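Long-range contacts in glutamate racemase (Campylobacter jejuni, PDB 3UHF), which belongs to the Asp/Glu/hydantoin racemase family and has two alpha/beta lobes, each built round a parallel sheet, with D-glutamic acid bound between them: residues D31-L37 and Y54-T58; L37-K41 and T264-L269; F49-I53 and A248-F252; F169-E174 and C204-L210. One frame throughout, in Å; residues are numbered along the deposited sequence.

Interaction 1 of 4, residues D31-L37 and Y54-T58. With DGL (D-glutamic acid), chain C.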
# COMPACT_ATOMS: atom_id res chain seq x y z
N ASP A 31 -2.82 7.93 -1.80
CA ASP A 31 -2.20 7.05 -2.77
C ASP A 31 -1.95 7.80 -4.08
O ASP A 31 -2.54 8.85 -4.32
CB ASP A 31 -3.06 5.81 -3.03
CG ASP A 31 -2.43 4.87 -4.05
OD1 ASP A 31 -1.27 4.44 -3.81
OD2 ASP A 31 -3.07 4.58 -5.08
N SER A 32 -1.07 7.27 -4.91
CA SER A 32 -0.81 7.88 -6.22
C SER A 32 -2.05 7.84 -7.10
O SER A 32 -2.20 8.68 -7.99
CB SER A 32 0.35 7.17 -6.92
OG SER A 32 0.04 5.80 -7.15
N GLY A 33 -2.93 6.88 -6.87
CA GLY A 33 -4.12 6.77 -7.71
C GLY A 33 -5.22 5.93 -7.11
O GLY A 33 -5.65 6.19 -5.99
N VAL A 34 -5.66 4.91 -7.84
CA VAL A 34 -6.75 4.05 -7.37
C VAL A 34 -6.26 2.79 -6.67
O VAL A 34 -7.03 2.16 -5.95
CB VAL A 34 -7.66 3.58 -8.52
CG1 VAL A 34 -8.25 4.77 -9.23
CG2 VAL A 34 -6.88 2.67 -9.48
N GLY A 35 -5.00 2.42 -6.88
CA GLY A 35 -4.46 1.20 -6.30
C GLY A 35 -4.61 1.16 -4.79
O GLY A 35 -4.90 0.11 -4.21
N GLY A 36 -4.43 2.32 -4.17
CA GLY A 36 -4.48 2.46 -2.72
C GLY A 36 -5.79 2.03 -2.08
O GLY A 36 -5.88 1.86 -0.86
N LEU A 37 -6.82 1.85 -2.90
CA LEU A 37 -8.07 1.28 -2.42
C LEU A 37 -7.86 -0.10 -1.76
O LEU A 37 -8.64 -0.50 -0.91
CB LEU A 37 -9.10 1.20 -3.56
CG LEU A 37 -9.61 2.54 -4.11
CD1 LEU A 37 -10.48 2.35 -5.36
CD2 LEU A 37 -10.36 3.35 -3.04
N TYR A 54 -9.91 9.61 1.68
CA TYR A 54 -9.00 9.03 0.69
C TYR A 54 -8.73 10.05 -0.41
O TYR A 54 -9.65 10.70 -0.91
CB TYR A 54 -9.61 7.76 0.07
CG TYR A 54 -8.71 7.03 -0.92
CD1 TYR A 54 -7.90 5.98 -0.50
CD2 TYR A 54 -8.67 7.40 -2.26
CE1 TYR A 54 -7.08 5.31 -1.40
CE2 TYR A 54 -7.85 6.72 -3.17
CZ TYR A 54 -7.05 5.68 -2.72
OH TYR A 54 -6.24 5.00 -3.59
N TYR A 55 -7.46 10.22 -0.77
CA TYR A 55 -7.08 11.09 -1.86
C TYR A 55 -6.13 10.34 -2.77
O TYR A 55 -5.11 9.80 -2.32
CB TYR A 55 -6.41 12.37 -1.35
CG TYR A 55 -5.86 13.27 -2.45
CD1 TYR A 55 -6.71 13.83 -3.40
CD2 TYR A 55 -4.51 13.57 -2.53
CE1 TYR A 55 -6.21 14.67 -4.41
CE2 TYR A 55 -4.01 14.40 -3.51
CZ TYR A 55 -4.86 14.94 -4.46
OH TYR A 55 -4.34 15.76 -5.44
N GLY A 56 -6.47 10.28 -4.06
CA GLY A 56 -5.62 9.61 -5.03
C GLY A 56 -5.19 10.62 -6.09
O GLY A 56 -6.02 11.37 -6.59
N ASP A 57 -3.90 10.66 -6.41
CA ASP A 57 -3.39 11.66 -7.36
C ASP A 57 -3.55 11.15 -8.80
O ASP A 57 -2.58 11.01 -9.56
CB ASP A 57 -1.93 11.99 -7.06
CG ASP A 57 -1.40 13.16 -7.88
OD1 ASP A 57 -2.22 13.88 -8.52
OD2 ASP A 57 -0.17 13.37 -7.87
N THR A 58 -4.78 10.86 -9.18
CA THR A 58 -5.01 10.16 -10.43
C THR A 58 -4.65 10.98 -11.68
O THR A 58 -4.57 10.43 -12.76
CB THR A 58 -6.47 9.68 -10.53
OG1 THR A 58 -7.34 10.80 -10.34
CG2 THR A 58 -6.75 8.62 -9.46
N DGL C . 0.68 3.13 -5.73
CA DGL C . 1.91 2.62 -6.35
C DGL C . 2.63 1.69 -5.39
O DGL C . 2.03 1.15 -4.44
CB DGL C . 1.60 1.87 -7.64
CG DGL C . 1.11 2.78 -8.76
CD DGL C . 2.14 3.83 -9.10
OE1 DGL C . 1.95 5.01 -8.70
OE2 DGL C . 3.16 3.47 -9.72
OXT DGL C . 3.81 1.43 -5.57
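Asp31 and Tyr54 meet where two neighbouring strands of a parallel sheet end, and the chain leaving the first of them turns into a glycine-rich loop at the ligand pocket. Asp31 belongs to the ladder by its backbone: its N donates to Tyr55 O at 3.0 Å, and its O accepts from Asp57 N at 3.1 Å.

Tyr54 points its ring at the loop. Its CB rests on Phe252 of the strand beyond, and with CG anti to the backbone N (chi1 -176°) the ring runs out alongside Asp31 in the same direction. CE1 comes edge-on to Gly36, 3.6 Å from its C, while CE2 lies near Gly33 O at the rim. Leu37 CD2 sits over one face, 4.1 Å from the ring centroid and only 11° off the normal, a CH-pi contact made almost over the centre. At the tip, OH donates to Gly33 O at 2.7 Å, tilted out of the carbonyl plane, with Asp31 CB and Gly36 CA close beside it.

The loop is also held from within. Asp31 OD2 accepts from Gly33 N at 2.9 Å, an Asx turn in which the donor stands well above the carboxylate plane, and Gly36 N adds a weak bond to the same oxygen. Together the firm bond and the weak one limit the carboxylate's rotation and leave OD1 turned to the ligand, 3.0 Å from the N of D-glutamic acid. Next along, Ser32 OG accepts from that amino group and gives its own hydrogen to the ligand's OE1 at 2.6 Å.

Interaction 2 of 4, residues L37-K41 and T264-L269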
# COMPACT_ATOMS: atom_id res chain seq x y z
N LEU A 37 -6.82 1.85 -2.90
CA LEU A 37 -8.07 1.28 -2.42
C LEU A 37 -7.86 -0.10 -1.76
O LEU A 37 -8.64 -0.50 -0.91
CB LEU A 37 -9.10 1.20 -3.56
CG LEU A 37 -9.61 2.54 -4.11
CD1 LEU A 37 -10.48 2.35 -5.36
CD2 LEU A 37 -10.36 3.35 -3.04
N SER A 38 -6.81 -0.82 -2.15
CA SER A 38 -6.57 -2.13 -1.56
C SER A 38 -6.21 -1.99 -0.08
O SER A 38 -6.55 -2.84 0.75
CB SER A 38 -5.48 -2.90 -2.32
OG SER A 38 -4.21 -2.28 -2.19
N VAL A 39 -5.52 -0.89 0.25
CA VAL A 39 -5.19 -0.56 1.63
C VAL A 39 -6.41 -0.01 2.34
O VAL A 39 -6.70 -0.39 3.48
CB VAL A 39 -4.03 0.46 1.70
CG1 VAL A 39 -3.79 0.91 3.14
CG2 VAL A 39 -2.75 -0.16 1.13
N LEU A 40 -7.15 0.86 1.67
CA LEU A 40 -8.38 1.39 2.24
C LEU A 40 -9.32 0.26 2.66
O LEU A 40 -9.91 0.29 3.75
CB LEU A 40 -9.09 2.31 1.25
CG LEU A 40 -10.36 2.96 1.80
CD1 LEU A 40 -10.00 3.94 2.89
CD2 LEU A 40 -11.17 3.65 0.69
N LYS A 41 -9.42 -0.76 1.81
CA LYS A 41 -10.28 -1.90 2.09
C LYS A 41 -9.91 -2.56 3.42
O LYS A 41 -10.77 -2.83 4.25
CB LYS A 41 -10.20 -2.92 0.95
CG LYS A 41 -11.13 -4.11 1.11
CD LYS A 41 -11.16 -4.91 -0.19
CE LYS A 41 -12.19 -6.02 -0.16
NZ LYS A 41 -11.85 -7.05 0.85
N THR A 264 -14.71 2.66 -8.85
CA THR A 264 -13.78 1.58 -8.58
C THR A 264 -13.86 1.18 -7.10
O THR A 264 -13.85 -0.01 -6.76
CB THR A 264 -12.33 1.97 -8.92
OG1 THR A 264 -12.25 2.34 -10.30
CG2 THR A 264 -11.38 0.81 -8.66
N ALA A 265 -13.97 2.18 -6.23
CA ALA A 265 -14.06 1.92 -4.80
C ALA A 265 -15.33 1.15 -4.45
O ALA A 265 -15.31 0.24 -3.61
CB ALA A 265 -13.99 3.23 -4.02
N LYS A 266 -16.44 1.49 -5.10
CA LYS A 266 -17.69 0.79 -4.81
C LYS A 266 -17.57 -0.69 -5.14
O LYS A 266 -18.01 -1.55 -4.39
CB LYS A 266 -18.86 1.43 -5.55
CG LYS A 266 -19.39 2.68 -4.85
CD LYS A 266 -20.53 3.33 -5.63
CE LYS A 266 -20.02 4.00 -6.90
NZ LYS A 266 -21.11 4.70 -7.63
N ILE A 267 -16.92 -0.98 -6.26
CA ILE A 267 -16.66 -2.35 -6.67
C ILE A 267 -15.67 -3.07 -5.75
O ILE A 267 -15.98 -4.11 -5.18
CB ILE A 267 -16.13 -2.41 -8.11
CG1 ILE A 267 -17.16 -1.82 -9.08
CG2 ILE A 267 -15.77 -3.84 -8.48
CD1 ILE A 267 -16.69 -1.76 -10.52
N TRP A 268 -14.47 -2.51 -5.61
CA TRP A 268 -13.42 -3.16 -4.83
C TRP A 268 -13.78 -3.36 -3.35
O TRP A 268 -13.40 -4.37 -2.76
CB TRP A 268 -12.09 -2.40 -4.93
CG TRP A 268 -11.41 -2.49 -6.26
CD1 TRP A 268 -11.93 -2.97 -7.44
CD2 TRP A 268 -10.06 -2.11 -6.56
NE1 TRP A 268 -10.99 -2.89 -8.44
CE2 TRP A 268 -9.84 -2.36 -7.92
CE3 TRP A 268 -9.02 -1.57 -5.79
CZ2 TRP A 268 -8.61 -2.10 -8.54
CZ3 TRP A 268 -7.81 -1.30 -6.41
CH2 TRP A 268 -7.61 -1.57 -7.77
N LEU A 269 -14.50 -2.41 -2.77
CA LEU A 269 -14.85 -2.47 -1.35
C LEU A 269 -16.26 -3.01 -1.11
O LEU A 269 -16.71 -3.10 0.03
CB LEU A 269 -14.71 -1.10 -0.69
CG LEU A 269 -13.35 -0.69 -0.12
CD1 LEU A 269 -12.26 -0.64 -1.19
CD2 LEU A 269 -13.47 0.65 0.58
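Leu37 and Ala265 face each other at one end of a helix pair, Lys41 and Leu269 at the other. The short axes of 37-41 and 264-268 pass 10.3 Å apart at a signed crossing angle of -48°, and the CA atoms of Lys41 and Leu269 come within 5.7 Å.

Leu37 pushes into the opposite helix with both branches. CD1 lies against the backbone of Ala265, 3.6 Å from its N, and CD2 meets Ala265 CB at 3.8 Å. Its CB is 3.6 Å from Trp268 CE3, on the benzene half of an indole with Thr264 CG2 of its own helix over the centre of one face. Both helices flank the same side of the lobe's parallel sheet: 37-45 is the crossover between strands 26-31 and 51-56, while 258-268 follows strand 249-254. Phe252 on that last strand touches Leu37, Leu40 and Ala265.

Leu269 lies between the two backbones. Its CD1 approaches Leu37 O and, at 3.7 Å, Lys41 CB; its CD2 meets Leu40 CD2 at 3.8 Å, the two leucines crossing at about a right angle. Lys41 lies at the edge of the contact. Its aliphatic chain runs extended past the carbonyl of Trp268, with CE 3.3 Å from Trp268 O, and then bends at the last torsion (chi4 -65°), where NZ forms a salt bridge with Glu45 of its own helix.

Interaction 3 of 4, residues F49-I53 and A248-F252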
# COMPACT_ATOMS: atom_id res chain seq x y z
N PHE A 49 -11.52 3.09 12.42
CA PHE A 49 -11.75 4.53 12.39
C PHE A 49 -13.20 4.90 12.13
O PHE A 49 -13.97 4.10 11.59
CB PHE A 49 -10.87 5.16 11.32
CG PHE A 49 -9.45 4.73 11.39
CD1 PHE A 49 -8.90 3.96 10.39
CD2 PHE A 49 -8.68 5.05 12.49
CE1 PHE A 49 -7.58 3.55 10.46
CE2 PHE A 49 -7.36 4.64 12.58
CZ PHE A 49 -6.82 3.88 11.56
N ASP A 50 -13.56 6.12 12.52
CA ASP A 50 -14.92 6.62 12.34
C ASP A 50 -15.07 7.26 10.97
O ASP A 50 -16.15 7.26 10.39
CB ASP A 50 -15.24 7.64 13.43
CG ASP A 50 -15.14 7.05 14.83
OD1 ASP A 50 -15.78 6.01 15.08
OD2 ASP A 50 -14.39 7.62 15.67
N GLU A 51 -13.98 7.83 10.46
CA GLU A 51 -14.04 8.53 9.19
C GLU A 51 -12.69 8.50 8.50
O GLU A 51 -11.66 8.70 9.13
CB GLU A 51 -14.50 9.98 9.40
CG GLU A 51 -14.82 10.73 8.11
CD GLU A 51 -15.56 12.03 8.37
OE1 GLU A 51 -15.48 12.56 9.50
OE2 GLU A 51 -16.25 12.52 7.45
N ILE A 52 -12.71 8.25 7.19
CA ILE A 52 -11.48 8.15 6.42
C ILE A 52 -11.58 9.01 5.16
O ILE A 52 -12.55 8.89 4.40
CB ILE A 52 -11.18 6.70 6.01
CG1 ILE A 52 -11.12 5.78 7.23
CG2 ILE A 52 -9.88 6.64 5.23
CD1 ILE A 52 -10.86 4.33 6.89
N ILE A 53 -10.60 9.88 4.97
CA ILE A 53 -10.53 10.70 3.76
C ILE A 53 -9.48 10.10 2.85
O ILE A 53 -8.30 10.09 3.20
CB ILE A 53 -10.11 12.16 4.08
CG1 ILE A 53 -10.94 12.74 5.24
CG2 ILE A 53 -10.20 13.04 2.82
CD1 ILE A 53 -12.42 12.73 5.02
N ALA A 248 -16.50 2.99 8.87
CA ALA A 248 -16.15 4.39 8.77
C ALA A 248 -16.98 5.11 7.71
O ALA A 248 -17.43 4.51 6.74
CB ALA A 248 -14.66 4.55 8.46
N LYS A 249 -17.18 6.41 7.92
CA LYS A 249 -17.67 7.27 6.86
C LYS A 249 -16.51 7.49 5.89
O LYS A 249 -15.40 7.81 6.32
CB LYS A 249 -18.14 8.61 7.43
CG LYS A 249 -18.81 9.53 6.41
CD LYS A 249 -19.95 8.81 5.69
CE LYS A 249 -21.14 9.74 5.49
NZ LYS A 249 -20.76 11.00 4.81
N LEU A 250 -16.75 7.29 4.60
CA LEU A 250 -15.70 7.40 3.61
C LEU A 250 -15.91 8.64 2.74
O LEU A 250 -17.04 8.94 2.35
CB LEU A 250 -15.66 6.16 2.71
CG LEU A 250 -15.42 4.80 3.35
CD1 LEU A 250 -15.36 3.71 2.28
CD2 LEU A 250 -14.14 4.82 4.15
N HIS A 251 -14.83 9.36 2.46
CA HIS A 251 -14.87 10.48 1.52
C HIS A 251 -13.76 10.29 0.51
O HIS A 251 -12.62 10.02 0.89
CB HIS A 251 -14.69 11.81 2.25
CG HIS A 251 -15.77 12.11 3.23
ND1 HIS A 251 -17.04 12.49 2.85
CD2 HIS A 251 -15.77 12.09 4.59
CE1 HIS A 251 -17.78 12.69 3.93
NE2 HIS A 251 -17.03 12.46 4.99
N PHE A 252 -14.09 10.45 -0.77
CA PHE A 252 -13.12 10.25 -1.84
C PHE A 252 -12.81 11.55 -2.56
O PHE A 252 -13.71 12.29 -2.95
CB PHE A 252 -13.66 9.22 -2.84
CG PHE A 252 -13.83 7.86 -2.25
CD1 PHE A 252 -15.05 7.45 -1.74
CD2 PHE A 252 -12.75 6.99 -2.19
CE1 PHE A 252 -15.20 6.19 -1.18
CE2 PHE A 252 -12.89 5.72 -1.63
CZ PHE A 252 -14.12 5.33 -1.12
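Glu51, Ile52 and Ile53 pair in parallel register with Lys249, Leu250 and His251, the strand axes 4.8 Å apart and only 10° from parallel. Strand 249-254 is the outermost in this chain of the five-stranded parallel sheet, and 51-56 lies between it and the first strand, 26-31. The ladder climbs in the alternating way of parallel strands: Lys249 N donates to Asp50 O at 2.8 Å, Ile52 N to Lys249 O at 2.9 Å in a nearly straight bond, and His251 N to Ile52 O at 3.0 Å.

The two faces differ. Ile52 and Leu250 lie on the face toward helix 37-45: Ile52 CB meets Leu250 CD2 at 4.0 Å, CG1 of the same isoleucine touches Ala248 CB, and Leu40 and Tyr44 of that helix pack on the pair. On the other face stand Glu51, Lys249, Ile53 and His251. Ile53 sends CD1 obliquely to the imidazole, 3.4 Å from His251 CD2.

Glu51 is extended beyond CG and runs up its own face diagonally across the register, passing Lys249 to arrive at the histidine two residues further on. Lys26 of the first strand makes a long, weak ion pair with OE1. The other oxygen lies at the edge of the imidazole, the two planes 44° apart; His251 NE2 donates to Glu51 OE2 over just 2.6 Å, but the bond is strongly bent, 126° at the hydrogen, and therefore weak.

Interaction 4 of 4, residues F169-E174 and C204-L210. With DGL (D-glutamic acid), chain C.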
# COMPACT_ATOMS: atom_id res chain seq x y z
N PHE A 169 2.60 -5.04 -13.99
CA PHE A 169 1.45 -5.47 -13.20
C PHE A 169 0.52 -4.29 -12.89
O PHE A 169 -0.69 -4.45 -12.82
CB PHE A 169 1.87 -6.13 -11.88
CG PHE A 169 2.46 -7.52 -12.03
CD1 PHE A 169 3.06 -8.13 -10.92
CD2 PHE A 169 2.40 -8.21 -13.22
CE1 PHE A 169 3.59 -9.41 -11.03
CE2 PHE A 169 2.92 -9.50 -13.33
CZ PHE A 169 3.53 -10.09 -12.22
N VAL A 170 1.10 -3.10 -12.71
CA VAL A 170 0.29 -1.92 -12.37
C VAL A 170 -0.73 -1.58 -13.47
O VAL A 170 -1.93 -1.58 -13.20
CB VAL A 170 1.17 -0.68 -12.00
CG1 VAL A 170 0.32 0.60 -12.00
CG2 VAL A 170 1.87 -0.89 -10.64
N PRO A 171 -0.26 -1.32 -14.70
CA PRO A 171 -1.28 -1.01 -15.73
C PRO A 171 -2.18 -2.20 -16.09
O PRO A 171 -3.31 -1.97 -16.50
CB PRO A 171 -0.44 -0.56 -16.94
CG PRO A 171 0.92 -1.12 -16.72
CD PRO A 171 1.11 -1.09 -15.21
N MET A 172 -1.69 -3.43 -15.96
CA MET A 172 -2.55 -4.59 -16.21
C MET A 172 -3.73 -4.62 -15.23
O MET A 172 -4.87 -4.83 -15.65
CB MET A 172 -1.76 -5.90 -16.15
CG MET A 172 -0.81 -6.03 -17.33
SD MET A 172 0.28 -7.46 -17.26
CE MET A 172 -0.80 -8.71 -17.97
N VAL A 173 -3.44 -4.37 -13.96
CA VAL A 173 -4.50 -4.30 -12.96
C VAL A 173 -5.48 -3.19 -13.29
O VAL A 173 -6.69 -3.37 -13.18
CB VAL A 173 -3.92 -4.10 -11.53
CG1 VAL A 173 -5.00 -3.62 -10.56
CG2 VAL A 173 -3.31 -5.40 -11.03
N GLU A 174 -4.97 -2.05 -13.73
CA GLU A 174 -5.87 -0.94 -14.05
C GLU A 174 -6.76 -1.24 -15.27
O GLU A 174 -7.86 -0.69 -15.38
CB GLU A 174 -5.10 0.39 -14.17
CG GLU A 174 -4.50 0.82 -12.82
CD GLU A 174 -4.00 2.27 -12.79
OE1 GLU A 174 -3.32 2.63 -11.81
OE2 GLU A 174 -4.30 3.04 -13.74
N CYS A 204 3.18 -3.36 -3.53
CA CYS A 204 2.59 -2.38 -4.45
C CYS A 204 1.08 -2.43 -4.25
O CYS A 204 0.50 -3.52 -4.12
CB CYS A 204 2.95 -2.72 -5.89
SG CYS A 204 2.18 -1.66 -7.15
N THR A 205 0.45 -1.26 -4.22
CA THR A 205 -0.98 -1.17 -3.92
C THR A 205 -1.83 -2.03 -4.86
O THR A 205 -2.89 -2.53 -4.48
CB THR A 205 -1.49 0.29 -4.03
OG1 THR A 205 -1.09 0.83 -5.30
CG2 THR A 205 -0.93 1.14 -2.91
N HIS A 206 -1.38 -2.19 -6.11
CA HIS A 206 -2.19 -2.87 -7.11
C HIS A 206 -2.13 -4.38 -6.99
O HIS A 206 -2.99 -5.08 -7.52
CB HIS A 206 -1.73 -2.48 -8.53
CG HIS A 206 -2.02 -1.06 -8.90
ND1 HIS A 206 -1.65 0.01 -8.11
CD2 HIS A 206 -2.61 -0.53 -10.00
CE1 HIS A 206 -2.02 1.13 -8.70
NE2 HIS A 206 -2.61 0.84 -9.84
N PHE A 207 -1.11 -4.89 -6.31
CA PHE A 207 -0.83 -6.31 -6.41
C PHE A 207 -1.81 -7.27 -5.72
O PHE A 207 -1.91 -8.43 -6.14
CB PHE A 207 0.62 -6.65 -6.06
CG PHE A 207 1.66 -6.02 -6.98
CD1 PHE A 207 1.30 -5.23 -8.07
CD2 PHE A 207 3.01 -6.25 -6.74
CE1 PHE A 207 2.28 -4.65 -8.89
CE2 PHE A 207 3.99 -5.70 -7.54
CZ PHE A 207 3.63 -4.89 -8.63
N PRO A 208 -2.53 -6.83 -4.66
CA PRO A 208 -3.53 -7.76 -4.13
C PRO A 208 -4.58 -8.22 -5.16
O PRO A 208 -5.15 -9.30 -5.01
CB PRO A 208 -4.19 -6.95 -3.00
CG PRO A 208 -3.08 -6.12 -2.46
CD PRO A 208 -2.30 -5.70 -3.73
N LEU A 209 -4.81 -7.41 -6.19
CA LEU A 209 -5.80 -7.77 -7.21
C LEU A 209 -5.31 -8.98 -8.02
O LEU A 209 -6.10 -9.66 -8.68
CB LEU A 209 -6.07 -6.58 -8.15
CG LEU A 209 -7.02 -5.47 -7.70
CD1 LEU A 209 -8.44 -5.99 -7.53
CD2 LEU A 209 -6.53 -4.79 -6.42
N LEU A 210 -4.01 -9.24 -7.95
CA LEU A 210 -3.39 -10.36 -8.65
C LEU A 210 -3.06 -11.50 -7.70
O LEU A 210 -2.40 -12.47 -8.09
CB LEU A 210 -2.09 -9.91 -9.31
CG LEU A 210 -2.20 -8.75 -10.30
CD1 LEU A 210 -0.86 -8.47 -10.94
CD2 LEU A 210 -3.25 -9.04 -11.38
N DGL C . 0.68 3.13 -5.73
CA DGL C . 1.91 2.62 -6.35
C DGL C . 2.63 1.69 -5.39
O DGL C . 2.03 1.15 -4.44
CB DGL C . 1.60 1.87 -7.64
CG DGL C . 1.11 2.78 -8.76
CD DGL C . 2.14 3.83 -9.10
OE1 DGL C . 1.95 5.01 -8.70
OE2 DGL C . 3.16 3.47 -9.72
OXT DGL C . 3.81 1.43 -5.57
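His206 and Glu174 come together through similar first torsions: each carries CG anti to its carbonyl carbon (chi1 -69° and -66°), and Glu174 then runs out extended to the imidazole's edge. His206 NE2 donates to Glu174 OE1 at 2.8 Å, nearly straight at 167°. The oxygen uses its anti lone pair and lies close to the ring plane, with carboxylate and imidazole almost coplanar. Val170 CG1 covers one imidazole face, 3.9 Å from the centroid.

Beside this polar pair the short helix 169-174 packs on the turn and 3-10 segment that lead from strand 199-202 to helix 211-218. Phe169 presents its edge to the face of Phe207 in a T-shaped stack, centroids 5.5 Å apart; Cys204 CB lies over the opposite face of Phe207. Leu210 CD1 sits over a face of Phe169 in a CH-pi contact, 4.0 Å from the ring centre, and Leu210 CG meets Val173 CG2 at 3.6 Å.

Val170 also lines the ligand pocket, and its CG2 meets another pocket residue, 3.6 Å from Cys204 SG. Thr205 grips D-glutamic acid twice, its N donating to the ligand's O and its OG1 accepting from the amino group. That OG1 is also hydrogen-bonded to His206 ND1 at 3.0 Å. With both ring nitrogens bonded and a valine over one face, the imidazole's rotation is fixed, and its CE1 is held 3.5 Å from CG of the ligand.

How the interactions relate
Interactions 1, 2 and 3 belong to one lobe, and interaction 4 lies across the ligand in the other. Strand 51-56 serves both 1 and 3: interaction 3 is partly buried, with a bent Glu-His bond on one face, whereas the contact at the strand's other end, interaction 1, is buried against the loop. Interaction 2 is buried and almost wholly apolar; it shares Leu37 with interaction 1 and rests on Phe252 of interaction 3. Interactions 1 and 4 both touch D-glutamic acid, and both combine apolar packing with bonds that orient polar side chains. Ser38 OG, probably hydrogen-bonded to Thr205 O, ties 2 to 4, while 3 and 4 stay about 13 Å apart at their nearest atoms.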